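Local coordinates for protein lipolytic enzyme (Clostridium thermocellum, PDB 2VPT) that probably removes acetyl groups from xylan, as the catalytic domain of a longer cellulosomal family 3 carbohydrate esterase, at residues R168-S173 against S180-K185; D112-V117 against V121-A126; G100-T105 against N139-G144. All coordinates share one frame; numbering follows the deposited sequence.

In the fold
The three contacts illustrate how an SGNH-type hydrolase, with a central, mainly parallel sheet and helices on both faces, is tied together locally and over longer spans. Contact 3 joins the start of helix 104-117 to the turn leading into helix 142-151, and contact 2, nested within that span, folds the end of helix 104-117 back onto strand 122-126. Their centres lie about 16 Å apart, and they meet where Val125 and Ala126 pack on Ile142. Contact 1 comes last in the chain, its centre about 29 Å from that of contact 2 and 24 Å from that of contact 3. It closes the loop that carries the probable catalytic histidine and aspartate, just where helix 181-203 begins.

Contact 1: residues R168-S173 against S180-K185; sequences RNTDIS and SEIGYK
The carboxylate of Asp171 presents OD1 to CG2 of Ile182 at 3.6 Å, and the same oxygen accepts a hydrogen bond from Thr170 OG1, which stands well above the carboxylate plane (66° out of it). Two backbone carbonyls are the other flat groups. Ser180 OG reaches Thr170 O at 2.7 Å within the carbonyl plane and on a lone pair, whereas Ser180 N meets Asp171 O at 2.9 Å from above its plane (57° out). Successive carbonyls of one turn thus hold a single serine by its hydroxyl and its amide. With chi1 at 64°, OG sits between the backbone N and the carbonyl carbon of Ser180, placed both to donate to Thr170 and to accept from Gly183 N at 3.0 Å. That second bond is a capping bond, Ser180 being the N-cap of helix 181-203. Gly183 has no side chain to hold the backbones apart, and its CA comes within 4.0 Å of Asp171 CA. Asp171 OD2 forms a salt bridge with Lys186 further along the helix. Between the segments runs the loop with Asp175 and His178, which with Ser14 probably form the catalytic triad; Ser173 OG bonds to Asp175 N and His178 O. Ile172 rests on the loops of Trp131 and Phe166, while helix 181-203 runs on to cover the sheet, touching Thr122, Phe124 and Ala126 of strand 122-126.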
# COMPACT_ATOMS: atom_id res chain seq x y z
N ARG A 168 0.76 -18.51 15.66
CA ARG A 168 0.11 -17.22 15.85
C ARG A 168 0.96 -16.21 16.63
O ARG A 168 0.80 -15.00 16.46
CB ARG A 168 -1.25 -17.43 16.54
CG ARG A 168 -1.16 -18.10 17.92
CD ARG A 168 -2.14 -19.27 18.07
NE ARG A 168 -2.03 -20.26 16.99
CZ ARG A 168 -1.03 -21.13 16.84
NH1 ARG A 168 0.00 -21.14 17.68
NH2 ARG A 168 -1.05 -21.98 15.83
N ASN A 169 1.86 -16.71 17.48
CA ASN A 169 2.74 -15.85 18.27
C ASN A 169 3.94 -15.28 17.49
O ASN A 169 4.62 -14.39 17.99
CB ASN A 169 3.22 -16.58 19.52
CG ASN A 169 2.08 -16.93 20.46
OD1 ASN A 169 1.18 -16.12 20.71
ND2 ASN A 169 2.09 -18.15 20.98
N THR A 170 4.21 -15.78 16.29
CA THR A 170 5.27 -15.21 15.44
C THR A 170 4.76 -14.70 14.09
O THR A 170 5.31 -13.74 13.53
CB THR A 170 6.41 -16.23 15.15
OG1 THR A 170 5.91 -17.38 14.44
CG2 THR A 170 7.07 -16.70 16.46
N ASP A 171 3.72 -15.34 13.56
CA ASP A 171 3.35 -15.17 12.16
C ASP A 171 2.26 -14.15 11.89
O ASP A 171 1.99 -13.84 10.73
CB ASP A 171 2.91 -16.52 11.59
CG ASP A 171 4.01 -17.57 11.66
OD1 ASP A 171 5.18 -17.19 11.86
OD2 ASP A 171 3.70 -18.77 11.49
N ILE A 172 1.61 -13.67 12.94
CA ILE A 172 0.53 -12.68 12.82
C ILE A 172 0.98 -11.32 13.33
O ILE A 172 1.63 -11.21 14.37
CB ILE A 172 -0.74 -13.15 13.56
CG1 ILE A 172 -1.29 -14.42 12.90
CG2 ILE A 172 -1.81 -12.05 13.59
CD1 ILE A 172 -1.59 -14.30 11.38
N SER A 173 0.64 -10.29 12.57
CA SER A 173 1.06 -8.93 12.88
C SER A 173 0.28 -8.33 14.05
O SER A 173 -0.65 -8.94 14.58
CB SER A 173 0.84 -8.04 11.65
OG SER A 173 -0.53 -7.70 11.52
N SER A 180 2.71 -11.16 9.89
CA SER A 180 3.91 -10.41 10.23
C SER A 180 4.97 -10.56 9.14
O SER A 180 4.81 -11.34 8.20
CB SER A 180 4.49 -10.99 11.51
OG SER A 180 4.88 -12.33 11.27
N GLU A 181 6.08 -9.85 9.29
CA GLU A 181 7.20 -10.02 8.38
C GLU A 181 7.68 -11.47 8.35
O GLU A 181 7.96 -12.02 7.28
CB GLU A 181 8.33 -9.08 8.81
CG GLU A 181 9.42 -8.86 7.80
CD GLU A 181 10.28 -7.66 8.18
OE1 GLU A 181 10.78 -7.63 9.32
OE2 GLU A 181 10.43 -6.72 7.36
N ILE A 182 7.76 -12.10 9.52
CA ILE A 182 8.13 -13.50 9.60
C ILE A 182 7.11 -14.39 8.89
O ILE A 182 7.49 -15.29 8.14
CB ILE A 182 8.34 -13.94 11.06
CG1 ILE A 182 9.72 -13.47 11.52
CG2 ILE A 182 8.23 -15.46 11.21
CD1 ILE A 182 10.85 -14.39 11.08
N GLY A 183 5.83 -14.12 9.08
CA GLY A 183 4.79 -14.89 8.42
C GLY A 183 4.89 -14.77 6.91
O GLY A 183 4.77 -15.75 6.19
N TYR A 184 5.12 -13.55 6.41
CA TYR A 184 5.28 -13.37 4.98
C TYR A 184 6.51 -14.10 4.42
O TYR A 184 6.49 -14.57 3.29
CB TYR A 184 5.32 -11.89 4.59
CG TYR A 184 3.96 -11.22 4.51
CD1 TYR A 184 3.00 -11.69 3.63
CD2 TYR A 184 3.67 -10.09 5.25
CE1 TYR A 184 1.76 -11.06 3.51
CE2 TYR A 184 2.43 -9.47 5.15
CZ TYR A 184 1.48 -9.96 4.28
OH TYR A 184 0.23 -9.34 4.15
N LYS A 185 7.58 -14.18 5.21
CA LYS A 185 8.75 -14.94 4.79
C LYS A 185 8.44 -16.41 4.66
O LYS A 185 8.84 -17.04 3.69
CB LYS A 185 9.91 -14.73 5.77
CG LYS A 185 10.70 -13.47 5.55
CD LYS A 185 11.89 -13.42 6.49
CE LYS A 185 12.84 -14.57 6.34
NZ LYS A 185 14.07 -14.31 7.16

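Contact 2: residues D112-V117 against V121-A126; sequences DQIFTV and VTLFVA
Phe115, near the end of helix 104-117, and Val121, just ahead of strand 122-126, bring their CA atoms to 6.8 Å, and no hydrogen bond links the two segments. Four buried side chains, with one backbone carbonyl, make the joint. The Phe115 ring turns an edge to the backbone of Val121, its CE1 lying 3.4 Å from Val121 O near the ring plane, while CE1 also touches Val121 CG1 at 3.9 Å. Further round the ring, CZ meets Leu123 CB at 3.8 Å, an oblique approach, and CE2 lies close to Leu123 CD2. Ile114 supplies the second half of the joint: its CG2 packs on Val121 CG1 at 3.9 Å, and its CD1 on Leu123 CD1 at 4.1 Å, Ile114 and Leu123 crossing at about a right angle. In Leu123, CG stands anti to the backbone N (chi1 179°), which aims the fork at the helix; CD1 then meets Ile114 and CD2 Phe115. The arrangement completes a beta-alpha-beta crossover, since strand 86-90 precedes the helix and pairs in parallel with strand 122-126. Ile114 continues onto Ile75 of helix 68-82, and Leu123 onto Val87 and Leu89 of strand 86-90 and Val156 of strand 156-159. On the other face of the sheet, Thr122, Phe124 and Ala126 pack against helix 181-203.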
# COMPACT_ATOMS: atom_id res chain seq x y z
N ASP A 112 -10.85 -19.47 -15.49
CA ASP A 112 -11.22 -19.59 -16.90
C ASP A 112 -11.05 -18.28 -17.64
O ASP A 112 -10.54 -18.24 -18.76
CB ASP A 112 -12.67 -20.05 -17.06
CG ASP A 112 -12.90 -21.49 -16.60
OD1 ASP A 112 -11.93 -22.21 -16.31
OD2 ASP A 112 -14.09 -21.89 -16.54
N GLN A 113 -11.47 -17.19 -17.00
CA GLN A 113 -11.37 -15.86 -17.59
C GLN A 113 -9.93 -15.46 -17.90
O GLN A 113 -9.64 -14.91 -18.96
CB GLN A 113 -12.00 -14.84 -16.64
CG GLN A 113 -11.97 -13.41 -17.16
CD GLN A 113 -12.53 -12.42 -16.14
OE1 GLN A 113 -13.22 -12.80 -15.21
NE2 GLN A 113 -12.24 -11.15 -16.33
N ILE A 114 -9.03 -15.73 -16.97
CA ILE A 114 -7.62 -15.43 -17.17
C ILE A 114 -7.07 -16.11 -18.43
O ILE A 114 -6.42 -15.48 -19.24
CB ILE A 114 -6.79 -15.80 -15.90
CG1 ILE A 114 -7.12 -14.83 -14.76
CG2 ILE A 114 -5.28 -15.81 -16.21
CD1 ILE A 114 -6.72 -15.29 -13.39
N PHE A 115 -7.35 -17.40 -18.59
CA PHE A 115 -6.87 -18.13 -19.78
C PHE A 115 -7.57 -17.70 -21.07
O PHE A 115 -6.99 -17.80 -22.15
CB PHE A 115 -7.03 -19.63 -19.59
CG PHE A 115 -6.05 -20.23 -18.61
CD1 PHE A 115 -4.69 -20.25 -18.89
CD2 PHE A 115 -6.49 -20.81 -17.43
CE1 PHE A 115 -3.81 -20.82 -18.00
CE2 PHE A 115 -5.61 -21.38 -16.55
CZ PHE A 115 -4.26 -21.38 -16.83
N THR A 116 -8.80 -17.22 -20.97
CA THR A 116 -9.52 -16.69 -22.13
C THR A 116 -8.79 -15.47 -22.69
O THR A 116 -8.58 -15.35 -23.89
CB THR A 116 -10.99 -16.37 -21.80
OG1 THR A 116 -11.65 -17.57 -21.37
CG2 THR A 116 -11.72 -15.79 -23.01
N VAL A 117 -8.36 -14.57 -21.80
CA VAL A 117 -7.66 -13.36 -22.19
C VAL A 117 -6.20 -13.61 -22.56
O VAL A 117 -5.69 -13.01 -23.51
CB VAL A 117 -7.71 -12.30 -21.06
CG1 VAL A 117 -6.89 -11.07 -21.44
CG2 VAL A 117 -9.16 -11.93 -20.74
N VAL A 121 -0.59 -18.00 -20.75
CA VAL A 121 -0.10 -17.67 -19.42
C VAL A 121 0.04 -18.93 -18.56
O VAL A 121 -0.61 -19.94 -18.79
CB VAL A 121 -1.02 -16.63 -18.74
CG1 VAL A 121 -2.25 -17.28 -18.10
CG2 VAL A 121 -0.24 -15.84 -17.69
N THR A 122 0.93 -18.86 -17.58
CA THR A 122 1.04 -19.86 -16.54
C THR A 122 0.44 -19.27 -15.28
O THR A 122 0.79 -18.15 -14.89
CB THR A 122 2.49 -20.29 -16.33
OG1 THR A 122 2.95 -20.96 -17.52
CG2 THR A 122 2.65 -21.22 -15.13
N LEU A 123 -0.46 -20.01 -14.65
CA LEU A 123 -1.22 -19.52 -13.50
C LEU A 123 -0.99 -20.37 -12.26
O LEU A 123 -1.07 -21.60 -12.31
CB LEU A 123 -2.72 -19.50 -13.85
CG LEU A 123 -3.70 -19.03 -12.76
CD1 LEU A 123 -3.49 -17.56 -12.36
CD2 LEU A 123 -5.15 -19.23 -13.21
N PHE A 124 -0.67 -19.71 -11.16
CA PHE A 124 -0.59 -20.32 -9.84
C PHE A 124 -1.72 -19.78 -9.00
O PHE A 124 -1.97 -18.57 -8.99
CB PHE A 124 0.76 -20.00 -9.19
CG PHE A 124 1.92 -20.66 -9.87
CD1 PHE A 124 2.28 -21.94 -9.52
CD2 PHE A 124 2.63 -20.03 -10.88
CE1 PHE A 124 3.33 -22.57 -10.14
CE2 PHE A 124 3.69 -20.67 -11.50
CZ PHE A 124 4.03 -21.94 -11.12
N VAL A 125 -2.40 -20.68 -8.30
CA VAL A 125 -3.53 -20.34 -7.44
C VAL A 125 -3.22 -20.81 -6.03
O VAL A 125 -2.98 -22.01 -5.82
CB VAL A 125 -4.83 -20.98 -7.94
CG1 VAL A 125 -5.99 -20.64 -6.99
CG2 VAL A 125 -5.13 -20.49 -9.37
N ALA A 126 -3.26 -19.89 -5.07
CA ALA A 126 -2.95 -20.17 -3.67
C ALA A 126 -4.19 -20.29 -2.78
O ALA A 126 -5.19 -19.61 -3.00
CB ALA A 126 -2.04 -19.09 -3.11

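Contact 3: residues G100-T105 against N139-G144; sequences GNLNAT and NAVIPG
Val141 holds CG1 anti to its carbonyl carbon and CG2 between that carbon and the backbone N (chi1 -51°), a setting that turns both methyls to Leu102 and CG2 also to Ala104. Leu102 is modelled in two conformers; in the one described it has an unusual chi1 of -135°, well off any staggered position, and runs past Val141 in the opposite direction. Its CD1 then lies across the fork of the valine, 3.7 Å from Val141 CG2 and equally close to Val141 CG1, a touch less certain than that of Ala104, whose CB meets Val141 CG2 more loosely at 4.1 Å. These apolar contacts join the loop and first residues of helix 104-117 to the turn that leads into helix 142-151, on one side of the alpha/beta/alpha fold. On the first segment, Asn103 centres an inverse gamma turn, with a weak bond from Ala104 N to Leu102 O, and then serves as N-cap of helix 104-117 through OD1, which accepts from Gly106 N; its ND2 donates to Asp95 OD1. On the second, a type I turn spans Asn139 to Ile142, with Ile142 N bonded to Asn139 O at 3.2 Å. Ile142 and Pro143 lean on Phe158 of strand 156-159, and Asn139 ND2 binds Tyr128 O.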
# COMPACT_ATOMS: atom_id res chain seq x y z
N GLY A 100 -19.81 -13.18 3.06
CA GLY A 100 -20.49 -14.43 3.46
C GLY A 100 -20.74 -15.41 2.32
O GLY A 100 -21.79 -16.06 2.28
N ASN A 101 -19.79 -15.53 1.39
CA ASN A 101 -19.89 -16.30 0.12
C ASN A 101 -18.55 -17.05 0.29
O ASN A 101 -17.51 -16.49 -0.03
CB ASN A 101 -20.02 -15.28 -1.00
CG ASN A 101 -20.24 -15.89 -2.32
OD1 ASN A 101 -20.83 -16.96 -2.44
ND2 ASN A 101 -19.77 -15.23 -3.36
N LEU A 102 -18.47 -18.35 0.56
CA LEU A 102 -17.72 -19.39 -0.22
C LEU A 102 -17.71 -19.43 -1.75
O LEU A 102 -18.40 -20.23 -2.34
CB LEU A 102 -18.01 -20.78 0.39
CG LEU A 102 -16.82 -21.73 0.60
CD1 LEU A 102 -16.06 -21.98 -0.68
CD2 LEU A 102 -15.92 -21.21 1.71
N ASN A 103 -16.84 -18.63 -2.38
CA ASN A 103 -16.97 -18.38 -3.79
C ASN A 103 -16.16 -19.32 -4.68
O ASN A 103 -15.33 -18.89 -5.48
CB ASN A 103 -16.66 -16.91 -4.10
CG ASN A 103 -17.29 -16.43 -5.38
OD1 ASN A 103 -17.98 -17.19 -6.08
ND2 ASN A 103 -17.07 -15.16 -5.72
N ALA A 104 -16.46 -20.60 -4.54
CA ALA A 104 -15.89 -21.62 -5.39
C ALA A 104 -16.18 -21.35 -6.86
O ALA A 104 -15.29 -21.42 -7.70
CB ALA A 104 -16.41 -22.98 -4.97
N THR A 105 -17.44 -21.04 -7.19
CA THR A 105 -17.79 -20.79 -8.57
C THR A 105 -17.08 -19.55 -9.14
O THR A 105 -16.62 -19.55 -10.29
CB THR A 105 -19.33 -20.66 -8.76
OG1 THR A 105 -19.94 -21.91 -8.44
CG2 THR A 105 -19.65 -20.30 -10.18
N ASN A 139 -10.34 -22.70 2.01
CA ASN A 139 -9.14 -23.45 1.60
C ASN A 139 -9.53 -24.83 1.07
O ASN A 139 -8.98 -25.29 0.06
CB ASN A 139 -8.19 -23.64 2.77
CG ASN A 139 -7.43 -22.39 3.15
OD1 ASN A 139 -7.45 -21.39 2.44
ND2 ASN A 139 -6.73 -22.46 4.27
N ALA A 140 -10.48 -25.49 1.74
CA ALA A 140 -10.86 -26.84 1.38
C ALA A 140 -11.27 -26.99 -0.07
O ALA A 140 -11.03 -28.04 -0.67
CB ALA A 140 -12.00 -27.33 2.28
N VAL A 141 -11.92 -25.99 -0.65
CA VAL A 141 -12.45 -26.12 -2.02
C VAL A 141 -11.44 -25.87 -3.13
O VAL A 141 -11.65 -26.27 -4.27
CB VAL A 141 -13.70 -25.22 -2.26
CG1 VAL A 141 -14.75 -25.44 -1.16
CG2 VAL A 141 -13.33 -23.75 -2.39
N ILE A 142 -10.31 -25.23 -2.81
CA ILE A 142 -9.42 -24.75 -3.86
C ILE A 142 -8.66 -25.87 -4.61
O ILE A 142 -8.60 -25.83 -5.83
CB ILE A 142 -8.46 -23.69 -3.29
CG1 ILE A 142 -9.27 -22.46 -2.83
CG2 ILE A 142 -7.43 -23.26 -4.35
CD1 ILE A 142 -8.47 -21.41 -2.10
N PRO A 143 -8.07 -26.85 -3.88
CA PRO A 143 -7.32 -27.87 -4.63
C PRO A 143 -8.12 -28.61 -5.71
O PRO A 143 -7.60 -28.91 -6.78
CB PRO A 143 -6.86 -28.85 -3.55
CG PRO A 143 -7.07 -28.20 -2.27
CD PRO A 143 -7.99 -27.05 -2.43
N GLY A 144 -9.39 -28.91 -5.42
CA GLY A 144 -10.22 -29.61 -6.39
C GLY A 144 -10.55 -28.78 -7.61
O GLY A 144 -10.59 -29.29 -8.73